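Local coordinates for oxidoreductase, short chain dehydrogenase/reductase family protein (Collinsella aerofaciens, PDB 5FYD), which reduces the 7-oxo group of 7-oxolithocholate with NADPH to give ursodeoxycholate, working as a homodimeric short-chain dehydrogenase, at residues N2-I13 with K27-V38; L83-V91 with F130-V141. All blocks are in the same frame, centred on the assembly; numbering follows the deposited sequence.

Interaction 1 (N2-I13 with K27-V38)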
loop_
_atom_site.group_PDB
_atom_site.type_symbol
_atom_site.label_atom_id
_atom_site.label_comp_id
_atom_site.label_asym_id
_atom_site.label_seq_id
_atom_site.Cartn_x
_atom_site.Cartn_y
_atom_site.Cartn_z
ATOM N N ASN A 2 25.695 -25.370 8.301
ATOM C CA ASN A 2 24.956 -24.150 7.976
ATOM C C ASN A 2 24.923 -23.920 6.462
ATOM O O ASN A 2 25.471 -24.707 5.716
ATOM C CB ASN A 2 25.469 -22.938 8.774
ATOM C CG ASN A 2 26.859 -22.454 8.358
ATOM O OD1 ASN A 2 27.439 -22.870 7.350
ATOM N ND2 ASN A 2 27.393 -21.530 9.158
ATOM N N LEU A 3 24.231 -22.872 6.032
ATOM C CA LEU A 3 24.020 -22.626 4.594
ATOM C C LEU A 3 25.306 -22.360 3.842
ATOM O O LEU A 3 25.462 -22.806 2.702
ATOM C CB LEU A 3 23.041 -21.470 4.374
ATOM C CG LEU A 3 21.595 -21.722 4.808
ATOM C CD1 LEU A 3 20.810 -20.422 4.712
ATOM C CD2 LEU A 3 20.919 -22.805 3.982
ATOM N N ARG A 4 26.235 -21.634 4.468
ATOM C CA ARG A 4 27.517 -21.366 3.824
ATOM C C ARG A 4 28.245 -22.668 3.519
ATOM O O ARG A 4 28.731 -22.864 2.411
ATOM C CB ARG A 4 28.396 -20.447 4.670
ATOM C CG ARG A 4 29.651 -19.954 3.964
ATOM C CD ARG A 4 30.641 -19.294 4.920
ATOM N NE ARG A 4 31.286 -20.274 5.791
ATOM C CZ ARG A 4 31.075 -20.434 7.105
ATOM N NH1 ARG A 4 30.220 -19.671 7.797
ATOM N NH2 ARG A 4 31.745 -21.386 7.754
ATOM N N GLU A 5 28.304 -23.562 4.508
ATOM C CA GLU A 5 29.004 -24.836 4.343
ATOM C C GLU A 5 28.298 -25.734 3.330
ATOM O O GLU A 5 28.945 -26.426 2.543
ATOM C CB GLU A 5 29.130 -25.550 5.702
ATOM C CG GLU A 5 29.984 -24.800 6.719
ATOM C CD GLU A 5 29.797 -25.276 8.167
ATOM O OE1 GLU A 5 28.655 -25.330 8.683
ATOM O OE2 GLU A 5 30.818 -25.576 8.818
ATOM N N LYS A 6 26.971 -25.730 3.338
ATOM C CA LYS A 6 26.197 -26.639 2.492
ATOM C C LYS A 6 26.173 -26.182 1.025
ATOM O O LYS A 6 26.317 -26.987 0.096
ATOM C CB LYS A 6 24.768 -26.758 3.038
ATOM C CG LYS A 6 23.889 -27.744 2.288
ATOM C CD LYS A 6 22.531 -27.908 2.952
ATOM C CE LYS A 6 21.803 -29.105 2.352
ATOM N NZ LYS A 6 20.559 -29.408 3.111
ATOM N N TYR A 7 25.973 -24.881 0.825
ATOM C CA TYR A 7 25.718 -24.354 -0.532
ATOM C C TYR A 7 26.797 -23.474 -1.157
ATOM O O TYR A 7 27.096 -23.611 -2.350
ATOM C CB TYR A 7 24.383 -23.612 -0.532
ATOM C CG TYR A 7 23.191 -24.501 -0.305
ATOM C CD1 TYR A 7 22.882 -25.539 -1.189
ATOM C CD2 TYR A 7 22.345 -24.287 0.774
ATOM C CE1 TYR A 7 21.779 -26.354 -0.981
ATOM C CE2 TYR A 7 21.225 -25.079 0.977
ATOM C CZ TYR A 7 20.941 -26.101 0.091
ATOM O OH TYR A 7 19.826 -26.877 0.324
ATOM N N GLY A 8 27.382 -22.571 -0.384
ATOM C CA GLY A 8 28.478 -21.730 -0.909
ATOM C C GLY A 8 28.639 -20.426 -0.175
ATOM O O GLY A 8 27.891 -20.134 0.719
ATOM N N GLU A 9 29.629 -19.634 -0.564
ATOM C CA GLU A 9 30.017 -18.455 0.228
ATOM C C GLU A 9 29.045 -17.296 0.213
ATOM O O GLU A 9 28.884 -16.627 1.238
ATOM C CB GLU A 9 31.388 -17.903 -0.209
ATOM C CG GLU A 9 32.576 -18.689 0.268
ATOM C CD GLU A 9 32.699 -18.665 1.776
ATOM O OE1 GLU A 9 32.888 -17.589 2.409
ATOM O OE2 GLU A 9 32.570 -19.749 2.314
ATOM N N TRP A 10 28.453 -17.018 -0.950
ATOM C CA TRP A 10 27.608 -15.859 -1.121
ATOM C C TRP A 10 26.193 -16.240 -1.543
ATOM O O TRP A 10 26.004 -17.139 -2.362
ATOM C CB TRP A 10 28.199 -14.916 -2.165
ATOM C CG TRP A 10 29.450 -14.227 -1.716
ATOM C CD1 TRP A 10 30.717 -14.719 -1.746
ATOM C CD2 TRP A 10 29.538 -12.906 -1.200
ATOM N NE1 TRP A 10 31.602 -13.781 -1.261
ATOM C CE2 TRP A 10 30.905 -12.662 -0.906
ATOM C CE3 TRP A 10 28.593 -11.903 -0.929
ATOM C CZ2 TRP A 10 31.352 -11.447 -0.409
ATOM C CZ3 TRP A 10 29.021 -10.707 -0.408
ATOM C CH2 TRP A 10 30.402 -10.480 -0.144
ATOM N N GLY A 11 25.217 -15.533 -0.988
ATOM C CA GLY A 11 23.822 -15.628 -1.422
ATOM C C GLY A 11 23.371 -14.304 -2.000
ATOM O O GLY A 11 23.804 -13.242 -1.558
ATOM N N LEU A 12 22.499 -14.380 -2.996
ATOM C CA LEU A 12 22.069 -13.242 -3.782
ATOM C C LEU A 12 20.592 -13.075 -3.571
ATOM O O LEU A 12 19.798 -13.967 -3.931
ATOM C CB LEU A 12 22.366 -13.522 -5.250
ATOM C CG LEU A 12 21.871 -12.558 -6.308
ATOM C CD1 LEU A 12 22.397 -11.155 -6.082
ATOM C CD2 LEU A 12 22.272 -13.052 -7.669
ATOM N N ILE A 13 20.202 -11.944 -3.001
ATOM C CA ILE A 13 18.809 -11.633 -2.813
ATOM C C ILE A 13 18.415 -10.532 -3.789
ATOM O O ILE A 13 18.865 -9.379 -3.673
ATOM C CB ILE A 13 18.509 -11.187 -1.363
ATOM C CG1 ILE A 13 19.094 -12.203 -0.350
ATOM C CG2 ILE A 13 17.014 -10.963 -1.160
ATOM C CD1 ILE A 13 18.717 -13.650 -0.590
ATOM N N LYS A 27 18.058 -14.264 7.067
ATOM C CA LYS A 27 18.104 -15.727 7.208
ATOM C C LYS A 27 19.424 -16.317 6.668
ATOM O O LYS A 27 20.075 -17.119 7.355
ATOM C CB LYS A 27 16.897 -16.388 6.538
ATOM C CG LYS A 27 16.833 -17.898 6.673
ATOM C CD LYS A 27 16.619 -18.379 8.102
ATOM C CE LYS A 27 16.239 -19.855 8.126
ATOM N NZ LYS A 27 15.543 -20.236 9.386
ATOM N N ILE A 28 19.852 -15.906 5.472
ATOM C CA ILE A 28 21.092 -16.445 4.930
ATOM C C ILE A 28 22.330 -15.955 5.703
ATOM O O ILE A 28 23.279 -16.705 5.877
ATOM C CB ILE A 28 21.241 -16.288 3.390
ATOM C CG1 ILE A 28 21.452 -14.840 2.983
ATOM C CG2 ILE A 28 20.045 -16.927 2.658
ATOM C CD1 ILE A 28 21.907 -14.721 1.545
ATOM N N ALA A 29 22.281 -14.722 6.205
ATOM C CA ALA A 29 23.352 -14.204 7.042
ATOM C C ALA A 29 23.441 -14.987 8.348
ATOM O O ALA A 29 24.540 -15.364 8.761
ATOM C CB ALA A 29 23.144 -12.736 7.304
ATOM N N ALA A 30 22.295 -15.258 8.970
ATOM C CA ALA A 30 22.248 -16.125 10.165
ATOM C C ALA A 30 22.800 -17.519 9.873
ATOM O O ALA A 30 23.409 -18.169 10.743
ATOM C CB ALA A 30 20.831 -16.229 10.683
ATOM N N GLY A 31 22.581 -17.989 8.646
ATOM C CA GLY A 31 23.160 -19.224 8.162
ATOM C C GLY A 31 24.603 -19.150 7.692
ATOM O O GLY A 31 25.108 -20.104 7.104
ATOM N N GLY A 32 25.263 -18.017 7.942
ATOM C CA GLY A 32 26.673 -17.827 7.660
ATOM C C GLY A 32 27.055 -17.334 6.276
ATOM O O GLY A 32 28.245 -17.190 6.001
ATOM N N MET A 33 26.086 -17.081 5.403
ATOM C CA MET A 33 26.415 -16.633 4.047
ATOM C C MET A 33 26.646 -15.140 4.001
ATOM O O MET A 33 25.974 -14.365 4.686
ATOM C CB MET A 33 25.308 -16.940 3.038
ATOM C CG MET A 33 25.041 -18.412 2.835
ATOM S SD MET A 33 23.859 -18.616 1.460
ATOM C CE MET A 33 24.880 -19.460 0.301
ATOM N N ASN A 34 27.613 -14.756 3.178
ATOM C CA ASN A 34 27.806 -13.353 2.825
ATOM C C ASN A 34 26.670 -12.991 1.874
ATOM O O ASN A 34 26.162 -13.867 1.193
ATOM C CB ASN A 34 29.162 -13.156 2.169
ATOM C CG ASN A 34 30.305 -13.597 3.063
ATOM O OD1 ASN A 34 30.380 -13.217 4.246
ATOM N ND2 ASN A 34 31.201 -14.397 2.515
ATOM N N VAL A 35 26.274 -11.723 1.840
ATOM C CA VAL A 35 25.004 -11.354 1.207
ATOM C C VAL A 35 25.228 -10.319 0.111
ATOM O O VAL A 35 25.760 -9.254 0.378
ATOM C CB VAL A 35 24.027 -10.800 2.239
ATOM C CG1 VAL A 35 22.684 -10.506 1.614
ATOM C CG2 VAL A 35 23.853 -11.777 3.397
ATOM N N VAL A 36 24.784 -10.642 -1.106
ATOM C CA VAL A 36 24.684 -9.661 -2.176
ATOM C C VAL A 36 23.233 -9.245 -2.168
ATOM O O VAL A 36 22.357 -10.085 -2.385
ATOM C CB VAL A 36 25.048 -10.243 -3.562
ATOM C CG1 VAL A 36 25.064 -9.140 -4.595
ATOM C CG2 VAL A 36 26.380 -10.934 -3.533
ATOM N N MET A 37 22.980 -7.969 -1.911
ATOM C CA MET A 37 21.625 -7.443 -1.805
ATOM C C MET A 37 21.384 -6.446 -2.925
ATOM O O MET A 37 22.204 -5.533 -3.150
ATOM C CB MET A 37 21.369 -6.806 -0.429
ATOM C CG MET A 37 22.292 -5.692 -0.011
ATOM S SD MET A 37 21.907 -5.239 1.702
ATOM C CE MET A 37 22.589 -6.656 2.514
ATOM N N VAL A 38 20.283 -6.657 -3.649
ATOM C CA VAL A 38 20.021 -5.923 -4.871
ATOM C C VAL A 38 18.646 -5.317 -4.832
ATOM O O VAL A 38 17.655 -5.959 -4.406
ATOM C CB VAL A 38 20.113 -6.829 -6.105
ATOM C CG1 VAL A 38 20.098 -5.991 -7.382
ATOM C CG2 VAL A 38 21.340 -7.735 -6.045
HETATM O O HOH W 1 33.468 -15.070 3.946
#
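Asn34 sets its CB squarely over the indole of Trp10, 3.3 Å from the centroid of the six-membered ring, a CH-pi contact. The strand backbone puts CB there, while chi1 of -58° turns the amide beyond the ring toward Glu9; OD1 accepts from the backbone N of Glu59. Further along the same face, Trp10 CE3 touches Val36 CG2, and Leu12 CD1 lies 3.6 Å from Val38 CG2, branched aliphatics filling the row beside the flat ring. The other face is also closely packed. Ile28 descends from its helix with CD1 only 3.6 Å from Gly11 CA, so glycine suits this place: a CB would collide with Ile28 CD1 and crowd Met33 SD. Buried Met33, bent at chi3, brings CE 3.1 Å from Gly8 O and SD near Gly11 CA, with CG against Leu3 CB. Ile13 meets Ile28 tip to tip through their CD1 atoms. Between the strands, parallel pairing is regular, and Val36 N donates to Gly11 O at 2.8 Å.

Toward the N terminus the contact opens to solvent. There Arg4 N donates to Gly31 O at 3.2 Å, while the Arg4 alkyl chain passes alongside Gly32 O and its guanidinium reaches toward Glu9 in a long salt bridge. Water bridges Glu9 OE1 and Asn34 ND2. Asn2 and Glu5 form a capping box that starts the short helix 3-7, and Gly32, whose positive phi (88°) comes easily to glycine, completes a Schellman motif ending helix 19-30.

The whole is the first beta-alpha-beta crossover of a Rossmann fold: helix 19-30 packs on the strands it connects, and the ends of these strands lead to the NADP(+)-binding residues, Thr17 to Gly21 after one and Arg40 and Arg41 after the other.

Interaction 2 (L83-V91 with F130-V141)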
loop_
_atom_site.group_PDB
_atom_site.type_symbol
_atom_site.label_atom_id
_atom_site.label_comp_id
_atom_site.label_asym_id
_atom_site.label_seq_id
_atom_site.Cartn_x
_atom_site.Cartn_y
_atom_site.Cartn_z
ATOM N N LEU A 83 32.740 -14.321 -7.270
ATOM C CA LEU A 83 32.243 -14.792 -5.977
ATOM C C LEU A 83 31.876 -16.270 -6.044
ATOM O O LEU A 83 31.365 -16.750 -7.053
ATOM C CB LEU A 83 31.017 -14.000 -5.521
ATOM C CG LEU A 83 31.117 -12.487 -5.391
ATOM C CD1 LEU A 83 29.785 -11.910 -4.970
ATOM C CD2 LEU A 83 32.212 -12.035 -4.432
ATOM N N ASP A 84 32.141 -16.996 -4.959
ATOM C CA ASP A 84 31.622 -18.345 -4.832
ATOM C C ASP A 84 30.149 -18.230 -4.440
ATOM O O ASP A 84 29.833 -17.766 -3.337
ATOM C CB ASP A 84 32.364 -19.186 -3.806
ATOM C CG ASP A 84 31.817 -20.589 -3.758
ATOM O OD1 ASP A 84 32.135 -21.359 -4.682
ATOM O OD2 ASP A 84 31.032 -20.916 -2.841
ATOM N N MET A 85 29.264 -18.606 -5.366
ATOM C CA MET A 85 27.813 -18.415 -5.193
ATOM C C MET A 85 27.180 -19.696 -4.656
ATOM O O MET A 85 27.428 -20.803 -5.170
ATOM C CB MET A 85 27.148 -18.033 -6.519
ATOM C CG MET A 85 27.670 -16.734 -7.134
ATOM S SD MET A 85 27.481 -15.312 -6.059
ATOM C CE MET A 85 25.712 -15.267 -5.741
ATOM N N GLY A 86 26.371 -19.544 -3.615
ATOM C CA GLY A 86 25.616 -20.679 -3.053
ATOM C C GLY A 86 24.099 -20.580 -3.117
ATOM O O GLY A 86 23.411 -21.606 -3.037
ATOM N N PHE A 87 23.568 -19.365 -3.254
ATOM C CA PHE A 87 22.132 -19.156 -3.101
ATOM C C PHE A 87 21.646 -18.011 -3.955
ATOM O O PHE A 87 22.345 -17.018 -4.104
ATOM C CB PHE A 87 21.788 -18.852 -1.638
ATOM C CG PHE A 87 20.332 -18.663 -1.385
ATOM C CD1 PHE A 87 19.494 -19.769 -1.252
ATOM C CD2 PHE A 87 19.788 -17.397 -1.247
ATOM C CE1 PHE A 87 18.137 -19.608 -1.022
ATOM C CE2 PHE A 87 18.435 -17.232 -1.001
ATOM C CZ PHE A 87 17.604 -18.337 -0.880
ATOM N N MET A 88 20.454 -18.170 -4.511
ATOM C CA MET A 88 19.749 -17.064 -5.159
ATOM C C MET A 88 18.285 -17.090 -4.756
ATOM O O MET A 88 17.687 -18.160 -4.664
ATOM C CB MET A 88 19.857 -17.142 -6.692
ATOM C CG MET A 88 19.300 -15.930 -7.440
ATOM S SD MET A 88 18.894 -16.284 -9.184
ATOM C CE MET A 88 17.254 -16.931 -9.023
ATOM N N SER A 89 17.716 -15.913 -4.511
ATOM C CA SER A 89 16.258 -15.772 -4.385
ATOM C C SER A 89 15.791 -14.599 -5.227
ATOM O O SER A 89 16.297 -13.491 -5.047
ATOM C CB SER A 89 15.806 -15.547 -2.942
ATOM O OG SER A 89 14.417 -15.357 -2.873
ATOM N N TYR A 90 14.809 -14.841 -6.100
ATOM C CA TYR A 90 14.138 -13.767 -6.808
ATOM C C TYR A 90 12.871 -13.378 -6.055
ATOM O O TYR A 90 11.924 -14.169 -5.985
ATOM C CB TYR A 90 13.825 -14.141 -8.249
ATOM C CG TYR A 90 13.611 -12.915 -9.096
ATOM C CD1 TYR A 90 14.703 -12.256 -9.631
ATOM C CD2 TYR A 90 12.360 -12.398 -9.333
ATOM C CE1 TYR A 90 14.572 -11.132 -10.401
ATOM C CE2 TYR A 90 12.202 -11.259 -10.106
ATOM C CZ TYR A 90 13.323 -10.616 -10.641
ATOM O OH TYR A 90 13.223 -9.462 -11.423
ATOM N N VAL A 91 12.904 -12.179 -5.469
ATOM C CA VAL A 91 11.846 -11.662 -4.617
ATOM C C VAL A 91 11.097 -10.484 -5.232
ATOM O O VAL A 91 9.942 -10.263 -4.907
ATOM C CB VAL A 91 12.419 -11.166 -3.255
ATOM C CG1 VAL A 91 11.283 -10.770 -2.305
ATOM C CG2 VAL A 91 13.306 -12.214 -2.637
ATOM N N PHE A 130 25.335 -22.845 -10.622
ATOM C CA PHE A 130 25.032 -23.874 -9.642
ATOM C C PHE A 130 25.130 -25.291 -10.226
ATOM O O PHE A 130 25.669 -26.193 -9.574
ATOM C CB PHE A 130 23.656 -23.681 -9.002
ATOM C CG PHE A 130 23.487 -22.402 -8.233
ATOM C CD1 PHE A 130 24.517 -21.830 -7.481
ATOM C CD2 PHE A 130 22.245 -21.774 -8.209
ATOM C CE1 PHE A 130 24.309 -20.662 -6.753
ATOM C CE2 PHE A 130 22.049 -20.593 -7.511
ATOM C CZ PHE A 130 23.080 -20.028 -6.781
ATOM N N ALA A 131 24.633 -25.474 -11.442
ATOM C CA ALA A 131 24.647 -26.790 -12.080
ATOM C C ALA A 131 26.080 -27.214 -12.436
ATOM O O ALA A 131 26.421 -28.388 -12.257
ATOM C CB ALA A 131 23.762 -26.801 -13.317
ATOM N N ALA A 132 26.910 -26.266 -12.873
ATOM C CA ALA A 132 28.296 -26.569 -13.247
ATOM C C ALA A 132 29.139 -27.030 -12.052
ATOM O O ALA A 132 29.974 -27.924 -12.187
ATOM C CB ALA A 132 28.946 -25.384 -13.938
ATOM N N GLN A 133 28.899 -26.453 -10.884
ATOM C CA GLN A 133 29.587 -26.861 -9.652
ATOM C C GLN A 133 28.813 -27.937 -8.880
ATOM O O GLN A 133 29.252 -28.398 -7.822
ATOM C CB GLN A 133 29.871 -25.633 -8.772
ATOM C CG GLN A 133 28.647 -24.930 -8.207
ATOM C CD GLN A 133 28.933 -23.576 -7.606
ATOM O OE1 GLN A 133 29.893 -22.888 -7.973
ATOM N NE2 GLN A 133 28.071 -23.161 -6.700
ATOM N N ASP A 134 27.648 -28.312 -9.411
ATOM C CA ASP A 134 26.721 -29.249 -8.786
ATOM C C ASP A 134 26.482 -28.926 -7.311
ATOM O O ASP A 134 26.541 -29.782 -6.427
ATOM C CB ASP A 134 27.180 -30.696 -9.005
ATOM C CG ASP A 134 26.114 -31.688 -8.662
ATOM O OD1 ASP A 134 24.912 -31.419 -8.940
ATOM O OD2 ASP A 134 26.462 -32.730 -8.079
ATOM N N ARG A 135 26.226 -27.652 -7.047
ATOM C CA ARG A 135 26.064 -27.186 -5.709
ATOM C C ARG A 135 25.388 -25.808 -5.731
ATOM O O ARG A 135 25.837 -24.923 -6.454
ATOM C CB ARG A 135 27.452 -27.127 -5.058
ATOM C CG ARG A 135 27.516 -26.304 -3.800
ATOM C CD ARG A 135 28.902 -26.296 -3.167
ATOM N NE ARG A 135 29.988 -25.736 -3.986
ATOM C CZ ARG A 135 30.351 -24.447 -4.066
ATOM N NH1 ARG A 135 29.667 -23.498 -3.447
ATOM N NH2 ARG A 135 31.406 -24.104 -4.813
ATOM N N GLY A 136 24.322 -25.662 -4.941
ATOM C CA GLY A 136 23.634 -24.383 -4.814
ATOM C C GLY A 136 22.181 -24.495 -4.450
ATOM O O GLY A 136 21.621 -25.582 -4.404
ATOM N N ALA A 137 21.550 -23.351 -4.226
ATOM C CA ALA A 137 20.131 -23.348 -3.913
ATOM C C ALA A 137 19.435 -22.136 -4.466
ATOM O O ALA A 137 20.014 -21.047 -4.515
ATOM C CB ALA A 137 19.943 -23.421 -2.424
ATOM N N VAL A 138 18.193 -22.323 -4.900
ATOM C CA VAL A 138 17.362 -21.229 -5.351
ATOM C C VAL A 138 16.015 -21.352 -4.659
ATOM O O VAL A 138 15.420 -22.433 -4.663
ATOM C CB VAL A 138 17.111 -21.271 -6.868
ATOM C CG1 VAL A 138 16.185 -20.112 -7.299
ATOM C CG2 VAL A 138 18.426 -21.219 -7.625
ATOM N N ILE A 139 15.537 -20.260 -4.075
ATOM C CA ILE A 139 14.137 -20.173 -3.620
ATOM C C ILE A 139 13.544 -18.963 -4.276
ATOM O O ILE A 139 13.942 -17.855 -3.975
ATOM C CB ILE A 139 14.010 -20.040 -2.085
ATOM C CG1 ILE A 139 14.608 -21.269 -1.391
ATOM C CG2 ILE A 139 12.536 -19.831 -1.685
ATOM C CD1 ILE A 139 14.699 -21.122 0.122
ATOM N N ASN A 140 12.611 -19.167 -5.190
ATOM C CA ASN A 140 11.936 -18.055 -5.819
ATOM C C ASN A 140 10.571 -17.855 -5.188
ATOM O O ASN A 140 9.951 -18.791 -4.696
ATOM C CB ASN A 140 11.807 -18.257 -7.320
ATOM C CG ASN A 140 13.132 -18.257 -8.012
ATOM O OD1 ASN A 140 14.045 -17.511 -7.644
ATOM N ND2 ASN A 140 13.263 -19.099 -9.035
ATOM N N VAL A 141 10.111 -16.614 -5.204
ATOM C CA VAL A 141 8.874 -16.229 -4.541
ATOM C C VAL A 141 7.763 -16.009 -5.557
ATOM O O VAL A 141 7.900 -15.210 -6.490
ATOM C CB VAL A 141 9.118 -14.970 -3.702
ATOM C CG1 VAL A 141 7.836 -14.515 -3.011
ATOM C CG2 VAL A 141 10.222 -15.247 -2.702
HETATM O O HOH W 2 30.234 -20.193 -7.626
#
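Met88, Phe87 and Phe130 bury more surface than any other residues in this contact between parallel strands 85-90 and 136-141. Met88 runs beside Val138, pointing the same way, with CE 3.8 Å from Val138 CG1; CG anti to the backbone N (chi1 -173°) and a bend at chi3 lay the flexible thioether along its neighbour. On the other face Phe87 places CD1 3.9 Å from Ala137 CB, where a small methyl leaves room for the ring, and meets Ile139 CD1 at its edge. Phe130 rests CE1 and CZ against the backbone of Met85 to Phe87, CE1 3.5 Å from Met85 O. Gly136 fits because a CB would strike Phe130 CD1 and, at this positive phi, jam against Arg135 O.

At the rim, Arg135 grips Asp84 end-on, NH2 to OD1 at 2.8 Å and NH1 to OD2 at 3.0 Å, the two planes 22° apart. An asparagine here would probably leave the guanidinium without its countercharge and with one acceptor replaced by an NH2. Asp84 OD2 also accepts from Glu9 N. Gln133 NE2 donates to Met85 O at 2.9 Å.

Ser89 OG donates to Ile139 O at 2.8 Å, while Tyr90 N turns to Asn140 OD1, whose amide is held by ND2 bonding to Thr167 OG1. The strand core is thus apolar, its buried polar groups satisfied by side chains as well as backbone, with the charged pair kept at the partly exposed end.

From the N terminus, the chain passes through helix 3-7 and strand 10-14, then helix 19-30, and interaction 1 closes this first loop when strand 34-39 pairs back onto strand 10-14. Two more helices and strand 60-64 follow before interaction 2 begins; its much longer loop, largely helix 105-132, closes as strand 136-143 joins strand 85-90. The loops lie in series, neither enclosing nor crossing the other, yet they meet in space: strands 10-14 and 85-90 are neighbours at the middle of the parallel sheet. Trp10 O probably accepts from Gly86 N, and Tyr7 O from Arg135 NH1, tying the N-terminal helix to the salt-bridged edge of interaction 2.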